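Local coordinates for SRPBCC family protein (Bacillus thuringiensis serovar konkukian, PDB 3F08), which is of unknown function but, as a member of the Bet v 1-like START superfamily, probably binds a hydrophobic small molecule or lipid, as its relatives do, at residues B[43-48]-B[55-60]; B[22-27]-B[37-42]; B[3-8]-B[100-105]; B[68-73]-B[86-91]. The protein carries 5 engineered substitutions. All blocks are in the same frame, centred on the assembly; numbering follows the deposited sequence.

Contact 1. Residues B[43-48]-B[55-60]; sequences GRVRHL and TIIERL
Arg46 and Glu58 meet side-on: the guanidinium turns its NE/NH2 edge to a single carboxylate oxygen, and the two planes stand 37° apart. Glu58 OE1 takes both donors, Arg46 NH2 at 2.6 Å and Arg46 NE at 2.7 Å. Arg46 CG sits between backbone N and carbonyl carbon (chi1 66°), and the chain runs extended to NE, which carries the guanidinium out to Glu58. The Leu48 side chain crosses that of Glu58 at about a right angle, its CD1 3.5 Å from Glu58 OE1. Arg46 NH1 is bonded to Phe24 O and Tyr70 OH, and Tyr72 adds a cation-pi contact, which together fix the rotation of this buried group. All this lies on the inward face of a beta hairpin, strands 45-48 and 55-60, in the curved antiparallel sheet of the Bet v 1-like fold. On the other face His47 and Ile57 run side by side, Ile57 CG1 lying off-centre over the imidazole, 4.1 Å from the ring centroid. Val45 CG1 presses on Ile57 CG2 at 3.4 Å, a tight fit, while Val45 CG2 sits over one face of the Arg59 guanidinium, whose NH2 is salt-bridged to Glu41. Arg44 instead bonds to the carbonyl oxygens of Trp18 and Gln19 of the second subunit.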
loop_
_atom_site.group_PDB
_atom_site.type_symbol
_atom_site.label_atom_id
_atom_site.label_comp_id
_atom_site.label_asym_id
_atom_site.label_seq_id
_atom_site.Cartn_x
_atom_site.Cartn_y
_atom_site.Cartn_z
ATOM N N GLY B 43 4.238 5.814 -3.615
ATOM C CA GLY B 43 3.673 5.536 -2.304
ATOM C C GLY B 43 4.151 4.238 -1.674
ATOM O O GLY B 43 3.709 3.874 -0.577
ATOM N N ARG B 44 5.060 3.543 -2.358
ATOM C CA ARG B 44 5.601 2.269 -1.878
ATOM C C ARG B 44 6.806 2.395 -0.946
ATOM O O ARG B 44 7.181 1.434 -0.276
ATOM C CB ARG B 44 6.005 1.392 -3.069
ATOM C CG ARG B 44 4.850 0.788 -3.841
ATOM C CD ARG B 44 5.348 0.127 -5.122
ATOM N NE ARG B 44 5.704 1.124 -6.128
ATOM C CZ ARG B 44 6.143 0.843 -7.352
ATOM N NH1 ARG B 44 6.296 -0.414 -7.738
ATOM N NH2 ARG B 44 6.403 1.824 -8.201
ATOM N N VAL B 45 7.419 3.569 -0.910
ATOM C CA VAL B 45 8.591 3.767 -0.077
ATOM C C VAL B 45 8.415 5.007 0.787
ATOM O O VAL B 45 7.950 6.047 0.308
ATOM C CB VAL B 45 9.859 3.911 -0.968
ATOM C CG1 VAL B 45 11.079 4.233 -0.119
ATOM C CG2 VAL B 45 10.096 2.612 -1.744
ATOM N N ARG B 46 8.754 4.894 2.067
ATOM C CA ARG B 46 8.630 6.038 2.950
ATOM C C ARG B 46 9.989 6.463 3.476
ATOM O O ARG B 46 10.826 5.632 3.834
ATOM C CB ARG B 46 7.665 5.744 4.119
ATOM C CG ARG B 46 8.111 4.676 5.102
ATOM C CD ARG B 46 7.009 4.409 6.122
ATOM N NE ARG B 46 7.365 3.357 7.077
ATOM C CZ ARG B 46 6.514 2.815 7.945
ATOM N NH1 ARG B 46 5.249 3.224 7.986
ATOM N NH2 ARG B 46 6.923 1.859 8.772
ATOM N N HIS B 47 10.209 7.772 3.482
ATOM C CA HIS B 47 11.451 8.351 3.967
ATOM C C HIS B 47 11.133 8.988 5.300
ATOM O O HIS B 47 10.405 9.978 5.367
ATOM C CB HIS B 47 11.975 9.413 2.996
ATOM C CG HIS B 47 12.522 8.846 1.724
ATOM N ND1 HIS B 47 11.744 8.156 0.819
ATOM C CD2 HIS B 47 13.777 8.852 1.215
ATOM C CE1 HIS B 47 12.495 7.761 -0.193
ATOM N NE2 HIS B 47 13.733 8.170 0.022
ATOM N N LEU B 48 11.679 8.410 6.361
ATOM C CA LEU B 48 11.445 8.896 7.708
ATOM C C LEU B 48 12.629 9.689 8.218
ATOM O O LEU B 48 13.767 9.221 8.179
ATOM C CB LEU B 48 11.198 7.713 8.641
ATOM C CG LEU B 48 10.219 6.671 8.106
ATOM C CD1 LEU B 48 10.228 5.450 9.018
ATOM C CD2 LEU B 48 8.830 7.282 7.995
ATOM N N THR B 55 17.785 10.269 7.743
ATOM C CA THR B 55 16.584 9.686 7.184
ATOM C C THR B 55 16.639 8.175 6.990
ATOM O O THR B 55 17.621 7.630 6.488
ATOM C CB THR B 55 16.248 10.378 5.849
ATOM O OG1 THR B 55 16.174 11.793 6.068
ATOM C CG2 THR B 55 14.905 9.899 5.305
ATOM N N ILE B 56 15.570 7.510 7.418
ATOM C CA ILE B 56 15.440 6.067 7.302
ATOM C C ILE B 56 14.510 5.795 6.125
ATOM O O ILE B 56 13.522 6.505 5.931
ATOM C CB ILE B 56 14.824 5.465 8.583
ATOM C CG1 ILE B 56 15.811 5.596 9.743
ATOM C CG2 ILE B 56 14.454 4.014 8.360
ATOM C CD1 ILE B 56 15.263 5.061 11.057
ATOM N N ILE B 57 14.821 4.773 5.340
ATOM C CA ILE B 57 14.006 4.443 4.187
ATOM C C ILE B 57 13.421 3.045 4.352
ATOM O O ILE B 57 14.153 2.076 4.563
ATOM C CB ILE B 57 14.843 4.514 2.897
ATOM C CG1 ILE B 57 15.453 5.917 2.763
ATOM C CG2 ILE B 57 13.978 4.210 1.691
ATOM C CD1 ILE B 57 16.288 6.114 1.495
ATOM N N GLU B 58 12.100 2.946 4.269
ATOM C CA GLU B 58 11.436 1.662 4.430
ATOM C C GLU B 58 10.535 1.369 3.240
ATOM O O GLU B 58 9.946 2.272 2.648
ATOM C CB GLU B 58 10.635 1.655 5.732
ATOM C CG GLU B 58 11.454 2.143 6.919
ATOM C CD GLU B 58 10.728 2.033 8.242
ATOM O OE1 GLU B 58 9.484 2.163 8.264
ATOM O OE2 GLU B 58 11.412 1.838 9.273
ATOM N N ARG B 59 10.425 0.091 2.906
ATOM C CA ARG B 59 9.635 -0.332 1.768
ATOM C C ARG B 59 8.345 -1.050 2.156
ATOM O O ARG B 59 8.355 -1.931 3.021
ATOM C CB ARG B 59 10.511 -1.227 0.888
ATOM C CG ARG B 59 9.765 -2.061 -0.111
ATOM C CD ARG B 59 10.618 -2.349 -1.330
ATOM N NE ARG B 59 9.886 -1.866 -2.484
ATOM C CZ ARG B 59 10.332 -0.963 -3.344
ATOM N NH1 ARG B 59 11.538 -0.431 -3.205
ATOM N NH2 ARG B 59 9.544 -0.576 -4.331
ATOM N N LEU B 60 7.237 -0.649 1.536
ATOM C CA LEU B 60 5.946 -1.282 1.791
ATOM C C LEU B 60 5.948 -2.656 1.116
ATOM O O LEU B 60 6.178 -2.747 -0.096
ATOM C CB LEU B 60 4.802 -0.437 1.214
ATOM C CG LEU B 60 3.383 -1.004 1.390
ATOM C CD1 LEU B 60 3.007 -0.980 2.875
ATOM C CD2 LEU B 60 2.380 -0.188 0.578
HETATM O O HOH W 1 7.807 -2.090 -5.928
#

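Contact 2. Residues B[22-27]-B[37-42]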
loop_
_atom_site.group_PDB
_atom_site.type_symbol
_atom_site.label_atom_id
_atom_site.label_comp_id
_atom_site.label_asym_id
_atom_site.label_seq_id
_atom_site.Cartn_x
_atom_site.Cartn_y
_atom_site.Cartn_z
ATOM N N GLY B 22 -2.948 3.286 10.040
ATOM C CA GLY B 22 -2.978 2.546 8.783
ATOM C C GLY B 22 -2.199 3.159 7.625
ATOM O O GLY B 22 -1.773 2.446 6.714
ATOM N N GLY B 23 -2.026 4.478 7.653
ATOM C CA GLY B 23 -1.302 5.155 6.591
ATOM C C GLY B 23 0.183 4.877 6.668
ATOM O O GLY B 23 0.807 5.067 7.713
ATOM N N PHE B 24 0.757 4.432 5.557
ATOM C CA PHE B 24 2.175 4.132 5.527
ATOM C C PHE B 24 3.004 5.395 5.765
ATOM O O PHE B 24 4.081 5.335 6.357
ATOM C CB PHE B 24 2.536 3.485 4.191
ATOM C CG PHE B 24 3.889 2.832 4.179
ATOM C CD1 PHE B 24 4.226 1.882 5.142
ATOM C CD2 PHE B 24 4.819 3.155 3.198
ATOM C CE1 PHE B 24 5.480 1.256 5.128
ATOM C CE2 PHE B 24 6.076 2.539 3.166
ATOM C CZ PHE B 24 6.404 1.589 4.136
ATOM N N ASN B 25 2.494 6.542 5.325
ATOM C CA ASN B 25 3.212 7.803 5.514
ATOM C C ASN B 25 2.744 8.555 6.757
ATOM O O ASN B 25 3.113 9.710 6.965
ATOM C CB ASN B 25 3.023 8.724 4.304
ATOM C CG ASN B 25 4.083 9.810 4.237
ATOM O OD1 ASN B 25 3.777 11.004 4.167
ATOM N ND2 ASN B 25 5.340 9.396 4.259
ATOM N N SER B 26 1.960 7.896 7.600
ATOM C CA SER B 26 1.418 8.564 8.778
ATOM C C SER B 26 2.144 8.444 10.119
ATOM O O SER B 26 1.627 8.900 11.133
ATOM C CB SER B 26 -0.044 8.146 8.957
ATOM O OG SER B 26 -0.781 8.471 7.790
ATOM N N LEU B 27 3.336 7.860 10.138
ATOM C CA LEU B 27 4.058 7.722 11.401
ATOM C C LEU B 27 4.170 9.010 12.220
ATOM O O LEU B 27 4.107 8.972 13.448
ATOM C CB LEU B 27 5.459 7.148 11.167
ATOM C CG LEU B 27 5.514 5.677 10.728
ATOM C CD1 LEU B 27 6.962 5.241 10.591
ATOM C CD2 LEU B 27 4.782 4.792 11.743
ATOM N N SER B 37 7.744 12.615 7.357
ATOM C CA SER B 37 7.757 11.429 6.515
ATOM C C SER B 37 7.204 11.770 5.134
ATOM O O SER B 37 6.192 12.458 5.019
ATOM C CB SER B 37 6.910 10.313 7.141
ATOM O OG SER B 37 6.788 9.212 6.251
ATOM N N LYS B 38 7.885 11.291 4.095
ATOM C CA LYS B 38 7.480 11.524 2.709
ATOM C C LYS B 38 7.479 10.199 1.951
ATOM O O LYS B 38 8.238 9.290 2.277
ATOM C CB LYS B 38 8.449 12.488 2.007
ATOM C CG LYS B 38 8.450 13.904 2.553
ATOM C CD LYS B 38 7.106 14.590 2.363
ATOM C CE LYS B 38 7.145 16.007 2.927
ATOM N NZ LYS B 38 5.824 16.696 2.814
ATOM N N LEU B 39 6.638 10.097 0.930
ATOM C CA LEU B 39 6.560 8.871 0.146
ATOM C C LEU B 39 7.178 9.014 -1.243
ATOM O O LEU B 39 7.097 10.080 -1.858
ATOM C CB LEU B 39 5.095 8.442 -0.022
ATOM C CG LEU B 39 4.234 8.134 1.207
ATOM C CD1 LEU B 39 2.781 8.049 0.775
ATOM C CD2 LEU B 39 4.673 6.832 1.866
ATOM N N THR B 40 7.805 7.940 -1.726
ATOM C CA THR B 40 8.373 7.929 -3.069
ATOM C C THR B 40 7.888 6.654 -3.744
ATOM O O THR B 40 7.153 5.870 -3.137
ATOM C CB THR B 40 9.927 7.963 -3.074
ATOM O OG1 THR B 40 10.447 6.857 -2.332
ATOM C CG2 THR B 40 10.425 9.261 -2.471
ATOM N N GLU B 41 8.275 6.458 -4.999
ATOM C CA GLU B 41 7.851 5.276 -5.740
ATOM C C GLU B 41 6.328 5.075 -5.737
ATOM O O GLU B 41 5.824 3.967 -5.514
ATOM C CB GLU B 41 8.568 4.039 -5.185
ATOM C CG GLU B 41 10.045 4.006 -5.565
ATOM C CD GLU B 41 10.691 2.654 -5.352
ATOM O OE1 GLU B 41 10.059 1.623 -5.669
ATOM O OE2 GLU B 41 11.844 2.623 -4.883
ATOM N N GLY B 42 5.602 6.162 -5.986
ATOM C CA GLY B 42 4.154 6.104 -6.031
ATOM C C GLY B 42 3.474 5.799 -4.705
ATOM O O GLY B 42 2.266 5.555 -4.675
HETATM O O HOH W 2 5.282 7.328 7.930
#
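Asn25 and Leu39 are brought together by two different first torsions: CG of Asn25 lies opposite its backbone N (chi1 -161°), while CG of Leu39 lies opposite its carbonyl carbon (chi1 -60°). The result is that Asn25 CB rests against the branch point of the leucine, 3.4 Å from Leu39 CG, with both leucine methyls close by. Asn25 belongs to a type I beta turn, Gly23 to Ser26, closed by Ser26 N to Gly23 O at 3.1 Å. This turn follows helix 14-21 and packs against strand 36-40, an outermost strand of the Bet v 1-like sheet within the chain. Phe24, the residue before, brings its ring up to the same leucine at a slant: Phe24 CD2 is 3.9 Å from Leu39 CD2. The ring also meets Tyr70 edge-to-face, so the turn ties the edge strand to the middle of the sheet. Gly42 of the second subunit packs against Ser26 and Leu39, placing the contact at the dimer interface. A water joins loop and strand: it donates to Phe24 O at 2.8 Å, accepts from Leu27 N at 3.0 Å, and is hydrogen-bonded to Ser37 OG at 2.9 Å.

Contact 3. Residues B[3-8]-B[100-105]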
loop_
_atom_site.group_PDB
_atom_site.type_symbol
_atom_site.label_atom_id
_atom_site.label_comp_id
_atom_site.label_asym_id
_atom_site.label_seq_id
_atom_site.Cartn_x
_atom_site.Cartn_y
_atom_site.Cartn_z
ATOM N N HIS B 3 13.278 -13.372 15.684
ATOM C CA HIS B 3 11.982 -12.708 15.619
ATOM C C HIS B 3 11.578 -12.143 16.973
ATOM O O HIS B 3 12.109 -12.538 18.007
ATOM C CB HIS B 3 10.903 -13.694 15.165
ATOM C CG HIS B 3 10.773 -14.894 16.054
ATOM N ND1 HIS B 3 11.711 -15.905 16.080
ATOM C CD2 HIS B 3 9.831 -15.231 16.968
ATOM C CE1 HIS B 3 11.351 -16.812 16.971
ATOM N NE2 HIS B 3 10.215 -16.428 17.525
ATOM N N THR B 4 10.631 -11.217 16.963
ATOM C CA THR B 4 10.149 -10.645 18.204
ATOM C C THR B 4 8.776 -10.041 17.960
ATOM O O THR B 4 8.432 -9.686 16.832
ATOM C CB THR B 4 11.118 -9.565 18.760
ATOM O OG1 THR B 4 10.778 -9.278 20.121
ATOM C CG2 THR B 4 11.028 -8.282 17.946
ATOM N N THR B 5 7.983 -9.943 19.017
ATOM C CA THR B 5 6.653 -9.378 18.905
ATOM C C THR B 5 6.257 -8.753 20.224
ATOM O O THR B 5 6.682 -9.202 21.289
ATOM C CB THR B 5 5.599 -10.448 18.586
ATOM O OG1 THR B 5 5.950 -11.130 17.380
ATOM C CG2 THR B 5 4.232 -9.804 18.407
ATOM N N THR B 6 5.460 -7.699 20.152
ATOM C CA THR B 6 4.974 -7.066 21.358
ATOM C C THR B 6 3.557 -6.626 21.047
ATOM O O THR B 6 3.227 -6.309 19.903
ATOM C CB THR B 6 5.836 -5.858 21.791
ATOM O OG1 THR B 6 5.410 -5.421 23.089
ATOM C CG2 THR B 6 5.700 -4.712 20.809
ATOM N N SER B 7 2.710 -6.632 22.063
ATOM C CA SER B 7 1.324 -6.259 21.877
ATOM C C SER B 7 0.867 -5.344 22.994
ATOM O O SER B 7 1.467 -5.310 24.067
ATOM C CB SER B 7 0.460 -7.518 21.848
ATOM O OG SER B 7 -0.906 -7.176 21.920
HETATM N N MSE B 8 -0.190 -4.589 22.732
HETATM C CA MSE B 8 -0.729 -3.694 23.738
HETATM C C MSE B 8 -2.175 -3.363 23.433
HETATM O O MSE B 8 -2.572 -3.245 22.272
HETATM C CB MSE B 8 0.102 -2.406 23.819
HETATM C CG MSE B 8 -0.366 -1.436 24.905
HETATM SE SE MSE B 8 0.938 -0.070 25.420
HETATM C CE MSE B 8 1.792 -0.998 26.888
ATOM N N LEU B 100 -6.307 -4.351 20.034
ATOM C CA LEU B 100 -5.122 -5.103 20.408
ATOM C C LEU B 100 -4.159 -4.861 19.259
ATOM O O LEU B 100 -4.272 -5.468 18.196
ATOM C CB LEU B 100 -5.406 -6.597 20.517
ATOM C CG LEU B 100 -4.168 -7.364 20.990
ATOM C CD1 LEU B 100 -3.787 -6.889 22.386
ATOM C CD2 LEU B 100 -4.446 -8.856 20.988
ATOM N N VAL B 101 -3.227 -3.949 19.460
ATOM C CA VAL B 101 -2.267 -3.652 18.421
ATOM C C VAL B 101 -1.034 -4.520 18.612
ATOM O O VAL B 101 -0.419 -4.527 19.676
ATOM C CB VAL B 101 -1.886 -2.173 18.439
ATOM C CG1 VAL B 101 -0.902 -1.886 17.312
ATOM C CG2 VAL B 101 -3.154 -1.315 18.293
ATOM N N GLU B 102 -0.688 -5.255 17.564
ATOM C CA GLU B 102 0.445 -6.165 17.597
ATOM C C GLU B 102 1.503 -5.723 16.591
ATOM O O GLU B 102 1.200 -5.464 15.422
ATOM C CB GLU B 102 -0.060 -7.571 17.267
ATOM C CG GLU B 102 0.890 -8.701 17.557
ATOM C CD GLU B 102 0.198 -10.051 17.435
ATOM O OE1 GLU B 102 -0.118 -10.471 16.301
ATOM O OE2 GLU B 102 -0.050 -10.686 18.481
ATOM N N TRP B 103 2.739 -5.618 17.059
ATOM C CA TRP B 103 3.859 -5.212 16.215
ATOM C C TRP B 103 4.872 -6.347 16.288
ATOM O O TRP B 103 5.332 -6.700 17.372
ATOM C CB TRP B 103 4.488 -3.920 16.753
ATOM C CG TRP B 103 5.226 -3.125 15.724
ATOM C CD1 TRP B 103 5.791 -3.589 14.571
ATOM C CD2 TRP B 103 5.495 -1.716 15.765
ATOM N NE1 TRP B 103 6.395 -2.555 13.893
ATOM C CE2 TRP B 103 6.230 -1.398 14.603
ATOM C CE3 TRP B 103 5.193 -0.693 16.678
ATOM C CZ2 TRP B 103 6.661 -0.098 14.323
ATOM C CZ3 TRP B 103 5.623 0.601 16.400
ATOM C CH2 TRP B 103 6.353 0.885 15.230
ATOM N N SER B 104 5.222 -6.920 15.143
ATOM C CA SER B 104 6.168 -8.026 15.143
ATOM C C SER B 104 7.201 -7.923 14.025
ATOM O O SER B 104 6.987 -7.237 13.021
ATOM C CB SER B 104 5.416 -9.350 15.018
ATOM O OG SER B 104 4.787 -9.433 13.755
ATOM N N GLY B 105 8.320 -8.617 14.202
ATOM C CA GLY B 105 9.354 -8.584 13.193
ATOM C C GLY B 105 10.243 -9.809 13.149
ATOM O O GLY B 105 10.406 -10.524 14.146
#
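Gly105 N gives the shortest backbone bond of this pairing, 2.8 Å to Thr4 O, and Thr4 N returns one to Gly105 O. The same rung pattern repeats at Thr6 with Trp103 and at Met8, a selenomethionine, with Val101. These six bonds zip strand 3-8 to strand 100-105 as antiparallel neighbours, joining the first strand of the Bet v 1-like sheet to its last. The axes lie 4.7 Å apart at closest approach, and the straightest of the bonds is Trp103 N to Thr6 O, with an angle of 178° at the hydrogen.

Side chains alternate between two faces. Trp103, Thr4 and Thr6 look toward helix 114-137: the indole stacks with Tyr125, and the two threonines touch His122 of that helix. Gly105, paired with Thr4, contributes no side chain to this face. On the other face Thr5, Ser7, Glu102 and Ser104 form a more polar row. Chi1 of Thr5 (-57°) sets its methyl opposite the backbone N, where it lies alongside the aliphatic part of Glu102, with Thr5 CG2 3.6 Å from Glu102 CG. The glutamate chain is extended beyond that point, and its carboxylate goes on to a salt bridge with Lys91 on the next strand. Between the strands, Thr5 CA sends its hydrogen toward a backbone acceptor, lying 3.4 Å from Trp103 O.

Contact 4. Residues B[68-73]-B[86-91]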
loop_
_atom_site.group_PDB
_atom_site.type_symbol
_atom_site.label_atom_id
_atom_site.label_comp_id
_atom_site.label_asym_id
_atom_site.label_seq_id
_atom_site.Cartn_x
_atom_site.Cartn_y
_atom_site.Cartn_z
ATOM N N ARG B 68 -6.609 -4.830 8.494
ATOM C CA ARG B 68 -5.876 -3.808 9.232
ATOM C C ARG B 68 -4.411 -4.073 9.583
ATOM O O ARG B 68 -4.034 -4.092 10.757
ATOM C CB ARG B 68 -6.654 -3.452 10.506
ATOM C CG ARG B 68 -8.123 -3.078 10.251
ATOM C CD ARG B 68 -8.837 -2.687 11.542
ATOM N NE ARG B 68 -8.812 -3.780 12.505
ATOM C CZ ARG B 68 -9.769 -4.694 12.636
ATOM N NH1 ARG B 68 -10.853 -4.650 11.872
ATOM N NH2 ARG B 68 -9.634 -5.664 13.530
ATOM N N TYR B 69 -3.580 -4.268 8.571
ATOM C CA TYR B 69 -2.163 -4.461 8.829
ATOM C C TYR B 69 -1.352 -4.104 7.592
ATOM O O TYR B 69 -1.886 -4.054 6.481
ATOM C CB TYR B 69 -1.882 -5.916 9.236
ATOM C CG TYR B 69 -1.859 -6.912 8.093
ATOM C CD1 TYR B 69 -0.698 -7.128 7.358
ATOM C CD2 TYR B 69 -2.991 -7.656 7.768
ATOM C CE1 TYR B 69 -0.659 -8.067 6.326
ATOM C CE2 TYR B 69 -2.967 -8.600 6.740
ATOM C CZ TYR B 69 -1.798 -8.801 6.024
ATOM O OH TYR B 69 -1.759 -9.745 5.022
ATOM N N TYR B 70 -0.077 -3.798 7.805
ATOM C CA TYR B 70 0.834 -3.545 6.704
ATOM C C TYR B 70 2.176 -4.102 7.131
ATOM O O TYR B 70 2.477 -4.185 8.323
ATOM C CB TYR B 70 0.905 -2.057 6.291
ATOM C CG TYR B 70 1.530 -1.057 7.238
ATOM C CD1 TYR B 70 2.910 -1.016 7.454
ATOM C CD2 TYR B 70 0.742 -0.082 7.841
ATOM C CE1 TYR B 70 3.486 -0.008 8.252
ATOM C CE2 TYR B 70 1.296 0.914 8.626
ATOM C CZ TYR B 70 2.663 0.952 8.830
ATOM O OH TYR B 70 3.184 1.961 9.604
ATOM N N THR B 71 2.946 -4.542 6.146
ATOM C CA THR B 71 4.241 -5.144 6.387
ATOM C C THR B 71 5.267 -4.349 5.613
ATOM O O THR B 71 5.039 -3.990 4.460
ATOM C CB THR B 71 4.250 -6.608 5.897
ATOM O OG1 THR B 71 3.221 -7.338 6.579
ATOM C CG2 THR B 71 5.612 -7.268 6.148
ATOM N N TYR B 72 6.398 -4.078 6.246
ATOM C CA TYR B 72 7.433 -3.315 5.591
ATOM C C TYR B 72 8.807 -3.901 5.839
ATOM O O TYR B 72 9.017 -4.675 6.781
ATOM C CB TYR B 72 7.389 -1.867 6.070
ATOM C CG TYR B 72 7.669 -1.696 7.546
ATOM C CD1 TYR B 72 8.967 -1.497 8.014
ATOM C CD2 TYR B 72 6.629 -1.704 8.473
ATOM C CE1 TYR B 72 9.222 -1.300 9.376
ATOM C CE2 TYR B 72 6.870 -1.512 9.834
ATOM C CZ TYR B 72 8.169 -1.308 10.279
ATOM O OH TYR B 72 8.396 -1.115 11.625
ATOM N N SER B 73 9.740 -3.524 4.975
ATOM C CA SER B 73 11.113 -3.977 5.075
ATOM C C SER B 73 11.969 -2.729 5.192
ATOM O O SER B 73 11.499 -1.622 4.944
ATOM C CB SER B 73 11.493 -4.793 3.831
ATOM O OG SER B 73 11.292 -4.056 2.635
ATOM N N SER B 86 8.789 -6.398 9.012
ATOM C CA SER B 86 8.000 -6.040 10.181
ATOM C C SER B 86 6.536 -5.851 9.822
ATOM O O SER B 86 6.210 -5.331 8.759
ATOM C CB SER B 86 8.545 -4.755 10.810
ATOM O OG SER B 86 7.867 -4.444 12.015
ATOM N N THR B 87 5.656 -6.279 10.715
ATOM C CA THR B 87 4.232 -6.143 10.483
ATOM C C THR B 87 3.558 -5.527 11.701
ATOM O O THR B 87 3.821 -5.922 12.833
ATOM C CB THR B 87 3.572 -7.509 10.211
ATOM O OG1 THR B 87 4.120 -8.077 9.017
ATOM C CG2 THR B 87 2.053 -7.350 10.046
ATOM N N ILE B 88 2.712 -4.534 11.466
ATOM C CA ILE B 88 1.969 -3.929 12.551
ATOM C C ILE B 88 0.518 -4.207 12.202
ATOM O O ILE B 88 0.093 -4.001 11.061
ATOM C CB ILE B 88 2.248 -2.411 12.659
ATOM C CG1 ILE B 88 1.414 -1.805 13.788
ATOM C CG2 ILE B 88 1.973 -1.734 11.341
ATOM C CD1 ILE B 88 1.912 -0.424 14.228
ATOM N N GLN B 89 -0.243 -4.705 13.167
ATOM C CA GLN B 89 -1.635 -5.032 12.912
ATOM C C GLN B 89 -2.551 -4.593 14.037
ATOM O O GLN B 89 -2.182 -4.632 15.207
ATOM C CB GLN B 89 -1.788 -6.542 12.694
ATOM C CG GLN B 89 -3.227 -6.982 12.446
ATOM C CD GLN B 89 -3.325 -8.439 12.023
ATOM O OE1 GLN B 89 -2.606 -9.300 12.540
ATOM N NE2 GLN B 89 -4.220 -8.722 11.085
ATOM N N VAL B 90 -3.752 -4.172 13.664
ATOM C CA VAL B 90 -4.744 -3.726 14.630
ATOM C C VAL B 90 -5.812 -4.806 14.734
ATOM O O VAL B 90 -6.665 -4.925 13.864
ATOM C CB VAL B 90 -5.397 -2.404 14.177
ATOM C CG1 VAL B 90 -6.477 -1.998 15.159
ATOM C CG2 VAL B 90 -4.337 -1.313 14.066
ATOM N N LYS B 91 -5.745 -5.603 15.794
ATOM C CA LYS B 91 -6.707 -6.670 16.012
ATOM C C LYS B 91 -7.845 -6.204 16.910
ATOM O O LYS B 91 -7.758 -5.166 17.563
ATOM C CB LYS B 91 -6.019 -7.880 16.648
ATOM C CG LYS B 91 -4.907 -8.456 15.792
ATOM C CD LYS B 91 -4.308 -9.717 16.404
ATOM C CE LYS B 91 -3.384 -10.409 15.409
ATOM N NZ LYS B 91 -2.807 -11.678 15.940
#
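Tyr70 and Tyr72 make the tight half of this contact, each ring lying against a side chain of the opposite strand. Ile88 CG2 sits over the middle of the Tyr70 ring, 3.7 Å from its centroid and only 10° off the normal, a CH-pi contact between side chains that point the same way. Ser86 CB does likewise over Tyr72, 3.8 Å from the centroid but shifted toward the rim. In both tyrosines chi1 near +65° puts CG between backbone N and carbonyl carbon, turning one face of each ring to the neighbouring strand. Their hydroxyls have outside partners: Tyr70 OH bonds to Arg46, and Tyr72 OH weakly to Trp103, while Ser86 OG reaches Tyr125.

The other face, with partly exposed residues, is looser and more polar. Thr71 OG1 and Thr87 OG1 share a hydrogen bond of 2.7 Å. Tyr69 CB rests against Gln89 CB at 3.5 Å; ring and amide planes are 68° apart, and Gln89 NE2 is hydrogen-bonded to Glu67 O. At the open end of the hairpin Arg68, bent at chi3, reaches across, its NE bonding to Val90 O at 2.8 Å, with a weak second bond from NH2, which also meets Glu92 in a salt bridge.

Strands 69-74 and 81-92 lie in mid-sheet, between 55-64 and 99-109; Val90 packs on helix 14-21, and Ile88 touches Trp103 and the loop residue Trp30.

All four contacts belong to one curved antiparallel sheet. Contact 2 sets a loop against edge strand 36-40, contact 1 is the hairpin beside it, contact 4 lies further in, and contact 3 brings in the opposite edge strand, 3-10; the centres of contacts 1 and 3 are about 20 Å apart. Contacts 1 and 2 touch through Arg59 NH2 and Glu41 OE1, 2.6 Å apart, and both reach the second subunit. Contact 4 joins contact 1 at Arg46 NH1 and Tyr70 OH, 2.9 Å, and contact 3 at Glu102 O and Gln89 N, 2.8 Å. Arg46, Glu58, Tyr70, Tyr72 and Trp103 share the inner face, where relatives hold ligands; this is probably the pocket lining.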